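Local coordinates for protein alginate lyase (Bacteroides ovatus, PDB 3NNB) that probably cleaves the polysaccharide alginate by a lyase (beta-elimination) reaction, at residues A[45-48]-A[49-52]; A[55-59]-A[60-64]; A[203-206]-A[207-211]; A[227-230]-A[231-235]. All coordinates share one frame; numbering follows the deposited sequence.

Contact 1: A[45-48]-A[49-52]; sequences PPSV and MDKT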
ATOM      1  N   PRO A  45      -1.006  12.307 -17.588  1.00  9.87           N
ATOM      2  CA  PRO A  45      -0.073  11.481 -16.799  1.00  8.07           C
ATOM      3  C   PRO A  45       1.101  12.318 -16.278  1.00  9.74           C
ATOM      4  O   PRO A  45       1.753  13.018 -17.076  1.00 10.27           O
ATOM      5  CB  PRO A  45       0.393  10.423 -17.775  1.00  9.67           C
ATOM      6  CG  PRO A  45      -0.788  10.243 -18.721  1.00  9.74           C
ATOM      7  CD  PRO A  45      -1.322  11.665 -18.887  1.00 12.06           C
ATOM      8  N   PRO A  46       1.324  12.303 -14.960  1.00  9.51           N
ATOM      9  CA  PRO A  46       2.477  13.012 -14.403  1.00 10.08           C
ATOM     10  C   PRO A  46       3.773  12.198 -14.523  1.00 10.37           C
ATOM     11  O   PRO A  46       3.770  11.051 -14.953  1.00  9.94           O
ATOM     12  CB  PRO A  46       2.093  13.166 -12.934  1.00 10.00           C
ATOM     13  CG  PRO A  46       1.395  11.868 -12.635  1.00  9.74           C
ATOM     14  CD  PRO A  46       0.607  11.550 -13.904  1.00 11.61           C
ATOM     15  N   SER A  47       4.872  12.785 -14.074  1.00  8.83           N
ATOM     16  CA  SER A  47       6.163  12.108 -14.030  1.00  7.06           C
ATOM     17  C   SER A  47       7.055  12.760 -13.007  1.00  8.27           C
ATOM     18  O   SER A  47       6.772  13.863 -12.522  1.00  9.78           O
ATOM     19  CB  SER A  47       6.871  12.105 -15.383  1.00  8.19           C
ATOM     20  OG  SER A  47       7.526  13.355 -15.657  1.00  9.06           O
ATOM     21  N   VAL A  48       8.171  12.077 -12.708  1.00  7.95           N
ATOM     22  CA  VAL A  48       9.187  12.645 -11.842  1.00  6.64           C
ATOM     23  C   VAL A  48       9.869  13.904 -12.454  1.00  9.96           C
ATOM     24  O   VAL A  48      10.607  14.590 -11.764  1.00  8.98           O
ATOM     25  CB  VAL A  48      10.277  11.623 -11.461  1.00  8.90           C
ATOM     26  CG1 VAL A  48       9.640  10.446 -10.655  1.00  9.35           C
ATOM     27  CG2 VAL A  48      11.114  11.147 -12.710  1.00  7.74           C
HETATM   28  N   MSE A  49       9.611  14.211 -13.708  1.00  9.72           N
HETATM   29  CA  MSE A  49      10.130  15.441 -14.319  1.00  8.32           C
HETATM   30  C   MSE A  49       9.345  16.668 -13.941  1.00 10.24           C
HETATM   31  O   MSE A  49       9.775  17.812 -14.221  1.00 11.81           O
HETATM   32  CB  MSE A  49      10.200  15.291 -15.835  1.00 11.49           C
HETATM   33  CG  MSE A  49      10.886  14.014 -16.302  1.00 11.36           C
HETATM   34 SE   MSE A  49      12.665  13.673 -15.561  0.75  9.55          SE
HETATM   35  CE  MSE A  49      13.624  14.888 -16.794  1.00 14.94           C
ATOM     36  N   ASP A  50       8.207  16.506 -13.276  1.00 11.56           N
ATOM     37  CA  ASP A  50       7.345  17.654 -13.021  1.00 11.08           C
ATOM     38  C   ASP A  50       7.816  18.495 -11.840  1.00 17.47           C
ATOM     39  O   ASP A  50       7.521  19.693 -11.780  1.00 20.02           O
ATOM     40  CB  ASP A  50       5.903  17.214 -12.769  1.00 11.14           C
ATOM     41  CG  ASP A  50       5.251  16.628 -13.989  1.00 14.72           C
ATOM     42  OD1 ASP A  50       5.721  16.887 -15.100  1.00 15.02           O
ATOM     43  OD2 ASP A  50       4.265  15.877 -13.829  1.00 14.71           O
ATOM     44  N   LYS A  51       8.507  17.877 -10.891  1.00 12.99           N
ATOM     45  CA  LYS A  51       8.977  18.594  -9.710  1.00 14.13           C
ATOM     46  C   LYS A  51       9.918  19.739 -10.123  1.00 13.34           C
ATOM     47  O   LYS A  51      10.633  19.661 -11.121  1.00 17.91           O
ATOM     48  CB  LYS A  51       9.618  17.607  -8.722  1.00 12.55           C
ATOM     49  CG  LYS A  51      10.878  16.863  -9.217  1.00 10.42           C
ATOM     50  CD  LYS A  51      11.576  16.098  -8.094  1.00  7.83           C
ATOM     51  CE  LYS A  51      12.749  15.235  -8.643  1.00  7.23           C
ATOM     52  NZ  LYS A  51      12.205  14.081  -9.489  1.00  7.40           N
ATOM     53  N   THR A  52       9.979  20.800  -9.343  1.00 22.42           N
ATOM     54  CA  THR A  52      10.930  21.863  -9.686  1.00 26.03           C
ATOM     55  C   THR A  52      12.344  21.552  -9.204  1.00 25.18           C
ATOM     56  O   THR A  52      13.329  21.891  -9.908  1.00 24.41           O
ATOM     57  CB  THR A  52      10.459  23.213  -9.160  1.00 30.26           C
ATOM     58  OG1 THR A  52       9.738  22.996  -7.927  1.00 40.20           O
ATOM     59  CG2 THR A  52       9.555  23.839 -10.201  1.00 23.71           C
TER
HETATM   60  O   HOH W   1       2.665  16.239 -16.082  1.00 22.31           O
HETATM   61  O   HOH W   2       7.229  15.240 -10.184  1.00 13.96           O
HETATM   62  O   HOH W   3       6.032  15.092 -17.079  1.00 16.85           O
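Ser47 and Asp50 face each other as the ends of a type I beta turn, closed by Asp50 N donating to Ser47 O at 3.1 Å with an N-H...O angle of 161°. The side chain of Asp50 then doubles back over the start of the turn: OD2 accepts from Ser47 N at 3.2 Å, the donor standing well above the carboxylate plane, and also meets Pro46 CB at 3.6 Å. Ser47 OG sits between the backbone N and carbonyl carbon (chi1 80°), which brings it within 3.0 Å of Met49 N as acceptor, and water 3 joins the same OG to Asp50 OD1. Both side chains thus accept from main-chain N-H groups of a type I turn in the loop between helix 27-41 and strand 64-66. Asp50 OD2 also forms a salt bridge with Lys100. Met49 SE lies 4.1 Å from Val48 CG2. Lys51 runs extended until a bend at chi4 (-69°) turns NZ onto Val48 O at 2.8 Å, tilted somewhat from the carbonyl plane. The same ammonium pairs with Asp97 OD2 in a salt bridge and hydrogen-bonds to Lys60 O and Asp62 O. A methionine in place of Lys51 would probably leave the Asp97 carboxylate without its countercharge and Val48 O without this donor.

Contact 2: A[55-59]-A[60-64]; sequences ADSGD and KHDYM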
ATOM      1  N   ALA A  55      17.039  15.974  -7.038  1.00  9.81           N
ATOM      2  CA  ALA A  55      17.808  15.346  -5.969  1.00  9.76           C
ATOM      3  C   ALA A  55      19.299  15.649  -6.118  1.00  9.59           C
ATOM      4  O   ALA A  55      19.769  16.031  -7.198  1.00  7.74           O
ATOM      5  CB  ALA A  55      17.589  13.821  -5.999  1.00  9.70           C
ATOM      6  N   ASP A  56      20.030  15.378  -5.061  1.00  9.57           N
ATOM      7  CA  ASP A  56      21.488  15.637  -5.032  1.00  8.02           C
ATOM      8  C   ASP A  56      22.324  14.686  -5.919  1.00 11.07           C
ATOM      9  O   ASP A  56      23.557  14.799  -5.960  1.00 12.78           O
ATOM     10  CB  ASP A  56      21.975  15.646  -3.577  1.00  8.63           C
ATOM     11  CG  ASP A  56      21.737  16.981  -2.875  1.00 11.31           C
ATOM     12  OD1 ASP A  56      21.176  17.901  -3.478  1.00 12.82           O
ATOM     13  OD2 ASP A  56      22.097  17.062  -1.684  1.00 11.72           O
ATOM     14  N   SER A  57      21.665  13.766  -6.638  1.00  9.14           N
ATOM     15  CA  SER A  57      22.306  13.072  -7.727  1.00  8.30           C
ATOM     16  C   SER A  57      22.457  13.939  -8.972  1.00  9.10           C
ATOM     17  O   SER A  57      23.230  13.599  -9.862  1.00 10.60           O
ATOM     18  CB  SER A  57      21.460  11.879  -8.134  1.00  7.44           C
ATOM     19  OG  SER A  57      20.197  12.348  -8.584  1.00  7.81           O
ATOM     20  N   GLY A  58      21.681  15.017  -9.038  1.00  8.58           N
ATOM     21  CA  GLY A  58      21.629  15.882 -10.195  1.00  9.59           C
ATOM     22  C   GLY A  58      20.804  15.329 -11.343  1.00 10.16           C
ATOM     23  O   GLY A  58      20.759  15.952 -12.410  1.00 11.35           O
ATOM     24  N   ASP A  59      20.139  14.195 -11.120  1.00  8.14           N
ATOM     25  CA  ASP A  59      19.324  13.534 -12.141  1.00  8.77           C
ATOM     26  C   ASP A  59      17.862  13.630 -11.744  1.00  8.39           C
ATOM     27  O   ASP A  59      17.441  13.033 -10.744  1.00  9.01           O
ATOM     28  CB  ASP A  59      19.755  12.055 -12.269  1.00 10.18           C
ATOM     29  CG  ASP A  59      19.083  11.333 -13.411  1.00 11.69           C
ATOM     30  OD1 ASP A  59      18.228  11.928 -14.117  1.00 10.32           O
ATOM     31  OD2 ASP A  59      19.467  10.151 -13.608  1.00 13.57           O
ATOM     32  N   LYS A  60      17.095  14.385 -12.533  1.00  9.29           N
ATOM     33  CA  LYS A  60      15.674  14.623 -12.298  0.50  9.72           C
ATOM     34  C   LYS A  60      14.884  13.312 -12.367  1.00  8.63           C
ATOM     35  O   LYS A  60      13.801  13.193 -11.802  1.00  9.81           O
ATOM     36  CB  LYS A  60      15.143  15.633 -13.337  0.50 12.10           C
ATOM     37  CG  LYS A  60      13.656  15.994 -13.239  0.50 16.53           C
ATOM     38  CD  LYS A  60      13.385  17.129 -12.291  0.50 20.53           C
ATOM     39  CE  LYS A  60      13.915  18.438 -12.807  0.50 16.95           C
ATOM     40  NZ  LYS A  60      13.750  19.513 -11.776  0.50 17.22           N
ATOM     41  N   HIS A  61      15.434  12.318 -13.061  1.00  8.05           N
ATOM     42  CA  HIS A  61      14.770  11.015 -13.181  1.00  7.62           C
ATOM     43  C   HIS A  61      14.820  10.208 -11.881  1.00  7.96           C
ATOM     44  O   HIS A  61      14.143   9.188 -11.750  1.00  8.61           O
ATOM     45  CB  HIS A  61      15.380  10.190 -14.302  1.00  7.19           C
ATOM     46  CG  HIS A  61      15.134  10.733 -15.663  1.00  9.76           C
ATOM     47  ND1 HIS A  61      14.084  10.291 -16.445  1.00  9.86           N
ATOM     48  CD2 HIS A  61      15.837  11.617 -16.418  1.00 13.90           C
ATOM     49  CE1 HIS A  61      14.147  10.901 -17.623  1.00 11.52           C
ATOM     50  NE2 HIS A  61      15.190  11.724 -17.630  1.00 12.80           N
ATOM     51  N   ASP A  62      15.644  10.634 -10.920  1.00  7.68           N
ATOM     52  CA  ASP A  62      15.592  10.073  -9.602  1.00  6.91           C
ATOM     53  C   ASP A  62      14.390  10.586  -8.810  1.00  8.03           C
ATOM     54  O   ASP A  62      14.193  11.799  -8.634  1.00  9.25           O
ATOM     55  CB  ASP A  62      16.877  10.344  -8.818  1.00  7.14           C
ATOM     56  CG  ASP A  62      18.092   9.579  -9.360  1.00  8.07           C
ATOM     57  OD1 ASP A  62      17.943   8.630 -10.162  1.00  9.38           O
ATOM     58  OD2 ASP A  62      19.211   9.938  -8.922  1.00 11.58           O
ATOM     59  N   TYR A  63      13.623   9.628  -8.285  1.00  7.74           N
ATOM     60  CA  TYR A  63      12.532   9.923  -7.376  1.00  7.03           C
ATOM     61  C   TYR A  63      13.033  10.695  -6.159  1.00  7.11           C
ATOM     62  O   TYR A  63      14.043  10.339  -5.582  1.00  8.67           O
ATOM     63  CB  TYR A  63      11.816   8.632  -6.937  1.00  6.31           C
ATOM     64  CG  TYR A  63      10.668   8.844  -5.976  1.00  5.11           C
ATOM     65  CD1 TYR A  63       9.392   9.155  -6.413  1.00  6.70           C
ATOM     66  CD2 TYR A  63      10.883   8.716  -4.631  1.00  7.08           C
ATOM     67  CE1 TYR A  63       8.358   9.324  -5.522  1.00  8.64           C
ATOM     68  CE2 TYR A  63       9.844   8.892  -3.710  1.00  7.63           C
ATOM     69  CZ  TYR A  63       8.591   9.195  -4.160  1.00 10.65           C
ATOM     70  OH  TYR A  63       7.562   9.364  -3.251  1.00  8.46           O
HETATM   71  N   MSE A  64      12.300  11.731  -5.795  1.00  6.08           N
HETATM   72  CA  MSE A  64      12.622  12.525  -4.622  1.00  7.12           C
HETATM   73  C   MSE A  64      11.351  12.839  -3.918  1.00  7.26           C
HETATM   74  O   MSE A  64      10.393  13.351  -4.531  1.00  7.73           O
HETATM   75  CB  MSE A  64      13.352  13.829  -5.021  1.00  7.65           C
HETATM   76  CG  MSE A  64      13.863  14.593  -3.801  1.00  9.28           C
HETATM   77 SE   MSE A  64      14.578  16.308  -4.355  0.75  7.01          SE
HETATM   78  CE  MSE A  64      14.943  17.015  -2.548  1.00 14.96           C
TER
HETATM   79  O   HOH W   4      15.725  14.038  -8.785  1.00  9.14           O
HETATM   80  O   HOH W   5      18.187  15.900 -14.679  1.00 25.13           O
HETATM   81  O   HOH W   6      20.653   8.734 -11.447  1.00 25.66           O
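Ser57 OG donates to Asp62 OD2 at 2.6 Å, meeting the carboxylate on its anti side, 31° out of plane. The serine hydroxyl is held between its own backbone N and carbonyl carbon (chi1 62°), where it also accepts from Asp59 N at 3.1 Å and so closes an ST turn; one oxygen both donates and accepts. Asp59 swings its carboxylate beside its own carbonyl carbon (chi1 -173°), a setting that carries OD1 forward to accept from His61 N at 3.0 Å, the donor lying above the carboxylate plane. OD1 also comes to the edge of the imidazole, 3.3 Å from His61 CD2 and in the ring plane. Asp62 N donates to Asp59 O at 3.0 Å and closes the second of two type I turns, 55-58 and 59-62. The carboxylates of Asp59 and Asp62 approach to 4.1 Å between OD2 and OD1, a like-charge pair that is probably eased by Asn143 ND2, which donates to both oxygens. Water 4 ties Ala55 N to the carbonyls of Asp59 and Asp62. Near the end of the loop the extended Met64 chain lays SE 3.7 Å from Ala55 N. Around this double turn, Ala55, Ser57 and Asp62 pack on Tyr148 of strand 148-151, Met64 packs on Thr151 of the same strand, which runs parallel to strand 64-66, and Tyr63 reaches Arg98 and Leu101 of helix 98-118.

Contact 3: A[203-206]-A[207-211]; sequences VEWM and QTSPV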
ATOM      1  N   VAL A 203      13.931  -4.511  -7.229  1.00  6.13           N
ATOM      2  CA  VAL A 203      14.232  -5.607  -6.305  1.00  7.16           C
ATOM      3  C   VAL A 203      15.741  -5.797  -6.090  1.00 10.05           C
ATOM      4  O   VAL A 203      16.175  -5.929  -4.925  1.00  9.43           O
ATOM      5  CB  VAL A 203      13.545  -6.940  -6.686  1.00  7.91           C
ATOM      6  CG1 VAL A 203      14.113  -8.116  -5.761  1.00  7.06           C
ATOM      7  CG2 VAL A 203      11.979  -6.803  -6.558  1.00  8.58           C
ATOM      8  N   GLU A 204      16.515  -5.700  -7.162  1.00  9.09           N
ATOM      9  CA  GLU A 204      17.972  -5.693  -7.050  1.00  8.37           C
ATOM     10  C   GLU A 204      18.466  -4.563  -6.153  1.00 10.88           C
ATOM     11  O   GLU A 204      19.345  -4.772  -5.326  1.00 10.85           O
ATOM     12  CB  GLU A 204      18.616  -5.590  -8.431  1.00  7.99           C
ATOM     13  CG  GLU A 204      18.502  -6.902  -9.193  1.00 14.28           C
ATOM     14  CD  GLU A 204      19.031  -6.825 -10.605  1.00 21.61           C
ATOM     15  OE1 GLU A 204      19.222  -5.732 -11.146  1.00 21.92           O
ATOM     16  OE2 GLU A 204      19.230  -7.907 -11.166  1.00 29.07           O
ATOM     17  N   TRP A 205      17.914  -3.364  -6.335  1.00  8.02           N
ATOM     18  CA  TRP A 205      18.287  -2.252  -5.500  1.00  8.41           C
ATOM     19  C   TRP A 205      17.869  -2.512  -4.053  1.00  9.91           C
ATOM     20  O   TRP A 205      18.626  -2.189  -3.119  1.00  9.54           O
ATOM     21  CB  TRP A 205      17.644  -0.966  -6.046  1.00  8.71           C
ATOM     22  CG  TRP A 205      17.939   0.227  -5.234  1.00 10.20           C
ATOM     23  CD1 TRP A 205      19.088   0.972  -5.259  1.00 10.80           C
ATOM     24  CD2 TRP A 205      17.111   0.794  -4.222  1.00  9.60           C
ATOM     25  NE1 TRP A 205      19.006   1.991  -4.334  1.00 10.60           N
ATOM     26  CE2 TRP A 205      17.816   1.900  -3.670  1.00  9.67           C
ATOM     27  CE3 TRP A 205      15.862   0.462  -3.688  1.00 10.18           C
ATOM     28  CZ2 TRP A 205      17.301   2.656  -2.630  1.00  9.69           C
ATOM     29  CZ3 TRP A 205      15.349   1.234  -2.677  1.00 13.80           C
ATOM     30  CH2 TRP A 205      16.075   2.320  -2.147  1.00 12.23           C
HETATM   31  N   MSE A 206      16.656  -3.031  -3.836  1.00  8.37           N
HETATM   32  CA  MSE A 206      16.155  -3.278  -2.469  1.00  8.28           C
HETATM   33  C   MSE A 206      17.058  -4.256  -1.702  1.00  9.92           C
HETATM   34  O   MSE A 206      17.254  -4.117  -0.498  1.00 11.52           O
HETATM   35  CB  MSE A 206      14.747  -3.830  -2.500  1.00  7.16           C
HETATM   36  CG  MSE A 206      13.729  -2.770  -2.862  1.00  8.78           C
HETATM   37 SE   MSE A 206      11.954  -3.520  -3.150  0.75  7.09          SE
HETATM   38  CE  MSE A 206      11.532  -3.996  -1.348  1.00 10.21           C
ATOM     39  N   GLN A 207      17.591  -5.231  -2.414  1.00 10.66           N
ATOM     40  CA  GLN A 207      18.433  -6.234  -1.772  0.50 11.95           C
ATOM     41  C   GLN A 207      19.896  -5.816  -1.558  1.00 11.02           C
ATOM     42  O   GLN A 207      20.591  -6.464  -0.789  1.00 13.45           O
ATOM     43  CB  GLN A 207      18.353  -7.554  -2.515  0.50 12.55           C
ATOM     44  CG  GLN A 207      16.996  -8.231  -2.308  0.50 17.44           C
ATOM     45  CD  GLN A 207      17.135  -9.724  -2.040  0.50 20.42           C
ATOM     46  OE1 GLN A 207      16.994 -10.177  -0.904  0.50 28.11           O
ATOM     47  NE2 GLN A 207      17.428 -10.485  -3.080  0.50 24.29           N
ATOM     48  N   THR A 208      20.331  -4.715  -2.173  1.00  8.72           N
ATOM     49  CA  THR A 208      21.722  -4.244  -2.090  1.00  8.88           C
ATOM     50  C   THR A 208      21.976  -2.870  -1.484  1.00  7.76           C
ATOM     51  O   THR A 208      23.017  -2.662  -0.875  1.00 10.24           O
ATOM     52  CB  THR A 208      22.430  -4.329  -3.462  1.00  9.52           C
ATOM     53  OG1 THR A 208      21.735  -3.505  -4.423  1.00 11.33           O
ATOM     54  CG2 THR A 208      22.486  -5.812  -3.922  1.00 12.75           C
ATOM     55  N   SER A 209      21.046  -1.920  -1.643  1.00  8.11           N
ATOM     56  CA  SER A 209      21.294  -0.555  -1.266  1.00  7.40           C
ATOM     57  C   SER A 209      21.321  -0.367   0.228  1.00  9.69           C
ATOM     58  O   SER A 209      20.495  -0.915   0.928  1.00  9.69           O
ATOM     59  CB  SER A 209      20.166   0.325  -1.827  1.00 10.98           C
ATOM     60  OG  SER A 209      20.082   1.572  -1.148  1.00 11.67           O
ATOM     61  N   PRO A 210      22.214   0.488   0.706  1.00  7.88           N
ATOM     62  CA  PRO A 210      22.198   0.782   2.142  1.00  8.13           C
ATOM     63  C   PRO A 210      20.948   1.566   2.604  1.00  8.98           C
ATOM     64  O   PRO A 210      20.583   1.491   3.772  1.00  9.71           O
ATOM     65  CB  PRO A 210      23.477   1.606   2.369  1.00 10.83           C
ATOM     66  CG  PRO A 210      23.829   2.127   1.075  1.00 12.61           C
ATOM     67  CD  PRO A 210      23.313   1.158   0.003  1.00  8.60           C
ATOM     68  N   VAL A 211      20.336   2.322   1.704  1.00 11.61           N
ATOM     69  CA  VAL A 211      19.127   3.079   2.033  1.00  9.63           C
ATOM     70  C   VAL A 211      17.995   2.087   2.225  1.00  6.95           C
ATOM     71  O   VAL A 211      17.267   2.117   3.253  1.00  8.79           O
ATOM     72  CB  VAL A 211      18.839   4.126   0.940  1.00  8.21           C
ATOM     73  CG1 VAL A 211      17.492   4.861   1.209  1.00  9.53           C
ATOM     74  CG2 VAL A 211      19.991   5.137   0.844  1.00  9.29           C
TER
HETATM   75  O   HOH W   7      21.007   3.460  -2.770  1.00 11.72           O
HETATM   76  O   HOH W   8      19.557  -3.672   1.011  1.00 13.15           O
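Trp205 and Ser209 form the principal side-chain contact, a CH-pi interaction in which Ser209 CB lies over one face of the indole, 3.5 Å from the centroid of the five-membered ring and 23° off its normal. With CG turned opposite the backbone N, the indole reaches toward the chain after the helix, so that one ring face meets the serine CB. Its six-membered ring continues to Val211, with CZ2 4.2 Å from Val211 CB.

Hydrogen bonds hold the backbone in the matching position. Trp205 O accepts from Ser209 N at 2.8 Å, slightly tilted from the carbonyl plane, and from Thr208 N at 3.2 Å, well above that plane; this double acceptance accompanies the weakly bonded end of helix 189-208. Thr208 OG1 turns back to donate to Glu204 O at 2.9 Å. Ser209 is the N-cap residue of helix 210-216; its OG accepts from Val211 N at 3.0 Å with a bent angle of 134°.

Two waters complete the polar links. Water 7 accepts from Trp205 NE1 and hydrogen-bonds to Ser209 OG, while water 8 donates to both Met206 O and Ser209 O. A leucine in place of Trp205 would probably uncover the Ser209 CB that the indole face supports and deprive water 7 of its N-H donor.

The contact is a helix-to-helix junction: Val203 and Met206 pack on Leu230 and Tyr233 of helix 221-236, Val203 and Gln207 touch Leu242 of helix 240-258, and the Trp205 ring meets His145 at about 50°, just ahead of strand 148-151.

Contact 4: A[227-230]-A[231-235]; sequences DVQL and TAYAL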
ATOM      1  N   ASP A 227       8.947  -6.134   3.874  1.00  8.73           N
ATOM      2  CA  ASP A 227       8.853  -7.559   3.509  1.00  7.72           C
ATOM      3  C   ASP A 227       7.691  -7.814   2.550  1.00  6.70           C
ATOM      4  O   ASP A 227       7.801  -8.596   1.617  1.00  7.32           O
ATOM      5  CB  ASP A 227       8.695  -8.442   4.736  1.00  7.68           C
ATOM      6  CG  ASP A 227       9.985  -8.644   5.496  1.00 10.45           C
ATOM      7  OD1 ASP A 227      11.034  -8.075   5.137  1.00 10.84           O
ATOM      8  OD2 ASP A 227       9.951  -9.399   6.500  1.00  8.36           O
ATOM      9  N   VAL A 228       6.531  -7.200   2.821  1.00  7.17           N
ATOM     10  CA  VAL A 228       5.388  -7.352   1.909  1.00  6.44           C
ATOM     11  C   VAL A 228       5.722  -6.897   0.488  1.00  6.43           C
ATOM     12  O   VAL A 228       5.420  -7.585  -0.489  1.00  7.80           O
ATOM     13  CB  VAL A 228       4.096  -6.624   2.419  1.00  6.56           C
ATOM     14  CG1 VAL A 228       2.919  -6.917   1.507  1.00  9.65           C
ATOM     15  CG2 VAL A 228       3.771  -7.065   3.846  1.00  8.46           C
ATOM     16  N   GLN A 229       6.362  -5.739   0.391  1.00  6.60           N
ATOM     17  CA  GLN A 229       6.686  -5.188  -0.917  1.00  6.35           C
ATOM     18  C   GLN A 229       7.720  -6.088  -1.587  1.00  8.15           C
ATOM     19  O   GLN A 229       7.568  -6.436  -2.744  1.00  8.11           O
ATOM     20  CB  GLN A 229       7.287  -3.780  -0.753  1.00  5.61           C
ATOM     21  CG  GLN A 229       6.349  -2.728  -0.200  1.00  6.50           C
ATOM     22  CD  GLN A 229       6.875  -1.321  -0.468  1.00  9.80           C
ATOM     23  OE1 GLN A 229       6.893  -0.875  -1.625  1.00  8.64           O
ATOM     24  NE2 GLN A 229       7.270  -0.596   0.603  1.00  9.16           N
ATOM     25  N   LEU A 230       8.761  -6.501  -0.855  1.00  7.41           N
ATOM     26  CA  LEU A 230       9.778  -7.382  -1.465  1.00  8.01           C
ATOM     27  C   LEU A 230       9.114  -8.661  -2.023  1.00  8.00           C
ATOM     28  O   LEU A 230       9.404  -9.117  -3.145  1.00  7.49           O
ATOM     29  CB  LEU A 230      10.877  -7.724  -0.461  1.00  8.23           C
ATOM     30  CG  LEU A 230      12.071  -8.501  -1.048  1.00  7.04           C
ATOM     31  CD1 LEU A 230      12.907  -7.583  -1.952  1.00 12.34           C
ATOM     32  CD2 LEU A 230      12.920  -9.081   0.121  1.00 10.32           C
ATOM     33  N   THR A 231       8.185  -9.207  -1.247  1.00  7.66           N
ATOM     34  CA  THR A 231       7.500 -10.461  -1.613  1.00  7.23           C
ATOM     35  C   THR A 231       6.673 -10.253  -2.879  1.00  9.49           C
ATOM     36  O   THR A 231       6.769 -11.027  -3.832  1.00  9.72           O
ATOM     37  CB  THR A 231       6.667 -10.972  -0.474  1.00  6.87           C
ATOM     38  OG1 THR A 231       7.512 -11.221   0.655  1.00  8.61           O
ATOM     39  CG2 THR A 231       5.963 -12.307  -0.853  1.00  7.63           C
ATOM     40  N   ALA A 232       5.857  -9.195  -2.891  1.00  9.09           N
ATOM     41  CA  ALA A 232       5.015  -8.924  -4.043  1.00  8.55           C
ATOM     42  C   ALA A 232       5.855  -8.659  -5.308  1.00  7.71           C
ATOM     43  O   ALA A 232       5.499  -9.135  -6.402  1.00  7.29           O
ATOM     44  CB  ALA A 232       4.138  -7.701  -3.767  1.00  7.93           C
ATOM     45  N   TYR A 233       6.935  -7.877  -5.183  1.00  6.46           N
ATOM     46  CA  TYR A 233       7.738  -7.508  -6.372  1.00  8.76           C
ATOM     47  C   TYR A 233       8.527  -8.729  -6.847  1.00  8.87           C
ATOM     48  O   TYR A 233       8.673  -8.938  -8.053  1.00  9.24           O
ATOM     49  CB  TYR A 233       8.642  -6.311  -6.119  1.00  8.27           C
ATOM     50  CG  TYR A 233       7.882  -5.119  -5.572  1.00  8.05           C
ATOM     51  CD1 TYR A 233       6.539  -4.983  -5.763  1.00  7.66           C
ATOM     52  CD2 TYR A 233       8.525  -4.141  -4.800  1.00  6.47           C
ATOM     53  CE1 TYR A 233       5.826  -3.897  -5.193  1.00  6.23           C
ATOM     54  CE2 TYR A 233       7.863  -3.076  -4.293  1.00  6.14           C
ATOM     55  CZ  TYR A 233       6.499  -2.955  -4.449  1.00  7.70           C
ATOM     56  OH  TYR A 233       5.806  -1.924  -3.841  1.00 10.08           O
ATOM     57  N   ALA A 234       8.967  -9.558  -5.900  1.00  8.38           N
ATOM     58  CA  ALA A 234       9.635 -10.817  -6.256  1.00  9.60           C
ATOM     59  C   ALA A 234       8.693 -11.691  -7.086  1.00  9.81           C
ATOM     60  O   ALA A 234       9.094 -12.235  -8.122  1.00 11.42           O
ATOM     61  CB  ALA A 234      10.120 -11.569  -4.963  1.00  9.94           C
ATOM     62  N   LEU A 235       7.429 -11.818  -6.661  1.00 10.56           N
ATOM     63  CA  LEU A 235       6.476 -12.679  -7.378  1.00  8.70           C
ATOM     64  C   LEU A 235       6.208 -12.104  -8.758  1.00 11.33           C
ATOM     65  O   LEU A 235       6.180 -12.860  -9.738  1.00 12.70           O
ATOM     66  CB  LEU A 235       5.150 -12.846  -6.627  1.00 10.71           C
ATOM     67  CG  LEU A 235       5.266 -13.747  -5.406  1.00 13.70           C
ATOM     68  CD1 LEU A 235       4.013 -13.639  -4.521  1.00 10.16           C
ATOM     69  CD2 LEU A 235       5.444 -15.215  -5.881  1.00 12.60           C
TER
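Tyr233 OH donates to Gln229 OE1 at 2.7 Å, in the amide's carbonyl plane and on a lone pair, with a C=O...O angle of 129°. The two side chains run side by side in the same direction, amide and ring planes 87° apart, and Gln229 CB supports the ring at 3.7 Å from Tyr233 CE2. Gln229 O lies over one face of that ring, 3.1 Å from Tyr233 CG, while accepting from Tyr233 N at 2.9 Å. The other end of the amide is fixed as well, since NE2 donates to Met165 O; with both ends engaged, the flip state of the amide is set. Two residues before the tyrosine, Thr231 OG1, beside its own backbone N (chi1 -60°), donates to Asp227 O at 2.8 Å, and Thr231 N reaches the same oxygen from the opposite face of its plane. Farther out, Asp227 forms a salt bridge with Arg254, Phe199 meets the Tyr233 ring, and Thr231 packs on Met288 and Ile291 of helix 274-293. The i-to-i+4 bonds, with serial donors from Thr231 to Ala234, are those of a regular alpha-helix, here a buried one in the helical domain, consistent with the alpha-helical toroid architecture of this lyase clan.

In the fold
Contacts 1 and 2 share the loop between helix 27-41 and strand 64-66, with centres about 11 Å apart, and also touch where the side chain of Met49 packs on His61. Their chemistry is that of turns: carboxylates, hydroxyls and waters satisfying backbone groups. Contacts 3 and 4 belong to the helical body, centres about 13 Å apart, and meet through apolar packing, with Val203 CG2 3.4 Å from Tyr233 CB. The touching residues of contact 4 are all buried, about 12 Å from the chain's centre, and its bonds are helix-internal; contact 3, about 19 Å out, is water-bridged and mixes buried and exposed residues. Contact 2, partly buried, lies farthest out; contact 1 is mostly buried despite its loop.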